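Local coordinates for protein beta-1,4-galactanase (Thielavia heterothallica, PDB 1HJS) that hydrolyses the beta-1,4-galactosidic linkages of type I arabinogalactans as a family 53 glycoside hydrolase, at residues G97-I102 and S106-N111. Residues are numbered along the deposited sequence; the frame is centred on the assembly and turned at random.
Sequences GWPSDI and SWKLYN. With NAG (2-acetamido-2-deoxy-beta-D-glucopyranose), chain E; SO4 (sulfate ion), chain F.
The indole of W98 lies against K108 and L109 where, in this (beta/alpha)8 barrel, the loop after strand 75-80 runs into helix 102-122, whose N-cap is D101. The tight part of the contact is the aliphatic chain of K108 laid over one indole face. Bent at chi2 (-33°), it brings CE 3.9 Å from the centroid of the five-membered ring of W98, a CH-pi contact, and crosses the indole at about a right angle. P99 adds a rigid, apolar surface, its CD lying 3.7 Å from K108 CG. The rim of the indole is packed more loosely: W98 CZ3 comes within 4.0 Å of L109 CD1, which sits at the ring edge, while Y112 makes an edge-to-face contact and L141 touches both W98 and L109. A broad, flat and largely apolar group, with one N-H on its outer edge, suits a place bordered on so many sides.

The outer side is polar, and there an ion held by hydrogen bonds replaces apolar packing. A sulfate, probably from the crystallisation liquor, takes one bond from W98 NE1 to its O3 (3.0 Å) and another from K108 NZ to its O2 (2.6 Å), with N51 as a further donor. With W98 cut back to an alanine, the K108 chain would probably lose the face it rests on and be set free to turn, and a gap would open beside L109. On the outward surface of the helix, N111 carries an N-linked glycan whose first sugar lies over one face of the W107 ring.

One turn into the helix, S106 is small enough to fit against helix 150-165. With OG turned beside its own backbone N (chi1 -64°), it doubles the helical bond: S106 N (2.9 Å) and S106 OG (2.7 Å) reach I102 O from opposite faces of the carbonyl plane.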
# COMPACT_ATOMS: atom_id res chain seq x y z
N GLY A 97 -8.34 23.26 -2.32
CA GLY A 97 -8.20 24.19 -1.22
C GLY A 97 -6.80 24.34 -0.64
O GLY A 97 -6.55 25.26 0.13
N TRP A 98 -5.90 23.43 -0.99
CA TRP A 98 -4.53 23.50 -0.48
C TRP A 98 -3.69 24.51 -1.27
O TRP A 98 -3.83 24.61 -2.49
CB TRP A 98 -3.87 22.13 -0.52
CG TRP A 98 -4.38 21.18 0.54
CD1 TRP A 98 -5.62 21.16 1.11
CD2 TRP A 98 -3.65 20.09 1.12
NE1 TRP A 98 -5.71 20.13 2.02
CE2 TRP A 98 -4.52 19.45 2.04
CE3 TRP A 98 -2.35 19.58 0.96
CZ2 TRP A 98 -4.13 18.34 2.80
CZ3 TRP A 98 -1.97 18.47 1.71
CH2 TRP A 98 -2.85 17.87 2.62
N PRO A 99 -2.82 25.26 -0.58
CA PRO A 99 -1.95 26.26 -1.20
C PRO A 99 -0.83 25.63 -2.02
O PRO A 99 -0.38 24.52 -1.73
CB PRO A 99 -1.42 27.05 -0.01
CG PRO A 99 -1.30 25.98 1.04
CD PRO A 99 -2.60 25.21 0.88
N SER A 100 -0.36 26.35 -3.05
CA SER A 100 0.70 25.85 -3.92
C SER A 100 2.12 26.22 -3.51
O SER A 100 3.05 25.47 -3.80
CB SER A 100 0.47 26.35 -5.36
OG SER A 100 -0.69 25.79 -5.92
N ASP A 101 2.30 27.36 -2.85
CA ASP A 101 3.65 27.76 -2.46
C ASP A 101 4.19 26.79 -1.41
O ASP A 101 3.49 26.40 -0.49
CB ASP A 101 3.66 29.19 -1.93
CG ASP A 101 2.93 29.33 -0.61
OD1 ASP A 101 1.68 29.28 -0.61
OD2 ASP A 101 3.61 29.50 0.42
N ILE A 102 5.46 26.42 -1.56
CA ILE A 102 6.10 25.47 -0.66
C ILE A 102 5.98 25.78 0.84
O ILE A 102 5.68 24.88 1.63
CB ILE A 102 7.60 25.29 -1.03
CG1 ILE A 102 8.22 24.20 -0.15
CG2 ILE A 102 8.35 26.61 -0.89
CD1 ILE A 102 7.59 22.83 -0.33
N SER A 106 3.79 23.16 2.93
CA SER A 106 4.48 22.33 3.91
C SER A 106 3.74 22.39 5.23
O SER A 106 3.60 21.39 5.94
CB SER A 106 5.92 22.81 4.11
OG SER A 106 6.67 22.67 2.92
N TRP A 107 3.27 23.58 5.57
CA TRP A 107 2.54 23.76 6.82
C TRP A 107 1.18 23.08 6.75
O TRP A 107 0.73 22.48 7.72
CB TRP A 107 2.39 25.24 7.12
CG TRP A 107 2.24 25.51 8.58
CD1 TRP A 107 2.50 24.64 9.61
CD2 TRP A 107 1.83 26.74 9.19
NE1 TRP A 107 2.28 25.26 10.81
CE2 TRP A 107 1.87 26.55 10.59
CE3 TRP A 107 1.44 27.99 8.68
CZ2 TRP A 107 1.53 27.55 11.49
CZ3 TRP A 107 1.10 28.99 9.59
CH2 TRP A 107 1.15 28.77 10.98
N LYS A 108 0.52 23.19 5.60
CA LYS A 108 -0.79 22.58 5.39
C LYS A 108 -0.65 21.07 5.55
O LYS A 108 -1.47 20.43 6.21
CB LYS A 108 -1.29 22.87 3.98
CG LYS A 108 -2.80 23.07 3.84
CD LYS A 108 -3.64 22.24 4.79
CE LYS A 108 -5.11 22.55 4.60
NZ LYS A 108 -5.96 22.13 5.75
N LEU A 109 0.38 20.52 4.93
CA LEU A 109 0.64 19.08 4.97
C LEU A 109 0.87 18.62 6.40
O LEU A 109 0.39 17.56 6.82
CB LEU A 109 1.84 18.74 4.10
CG LEU A 109 2.20 17.26 3.99
CD1 LEU A 109 0.99 16.46 3.54
CD2 LEU A 109 3.36 17.09 3.03
N TYR A 110 1.63 19.41 7.16
CA TYR A 110 1.91 19.08 8.55
C TYR A 110 0.61 19.11 9.35
O TYR A 110 0.31 18.17 10.08
CB TYR A 110 2.92 20.07 9.12
CG TYR A 110 3.11 19.97 10.62
CD1 TYR A 110 2.32 20.73 11.48
CD2 TYR A 110 4.07 19.12 11.17
CE1 TYR A 110 2.48 20.66 12.87
CE2 TYR A 110 4.24 19.04 12.56
CZ TYR A 110 3.44 19.81 13.39
OH TYR A 110 3.61 19.75 14.76
N ASN A 111 -0.16 20.19 9.19
CA ASN A 111 -1.43 20.35 9.90
C ASN A 111 -2.39 19.20 9.59
O ASN A 111 -3.00 18.63 10.50
CB ASN A 111 -2.12 21.65 9.50
CG ASN A 111 -1.41 22.88 10.01
OD1 ASN A 111 -0.48 22.79 10.81
ND2 ASN A 111 -1.86 24.04 9.54
C1 NAG E . -1.63 25.27 10.26
C2 NAG E . -2.06 26.45 9.39
C3 NAG E . -1.88 27.77 10.14
C4 NAG E . -2.56 27.72 11.51
C5 NAG E . -2.09 26.47 12.28
C6 NAG E . -2.81 26.31 13.60
C7 NAG E . -1.86 26.35 6.99
C8 NAG E . -1.04 26.75 5.77
N2 NAG E . -1.27 26.47 8.17
O3 NAG E . -2.44 28.84 9.39
O4 NAG E . -2.23 28.88 12.26
O5 NAG E . -2.35 25.28 11.50
O6 NAG E . -2.09 25.45 14.47
O7 NAG E . -3.02 25.96 6.85
S SO4 F . -8.50 19.99 4.60
O1 SO4 F . -7.23 19.13 5.11
O2 SO4 F . -8.42 21.25 5.32
O3 SO4 F . -8.45 20.15 3.30
O4 SO4 F . -9.62 19.24 5.09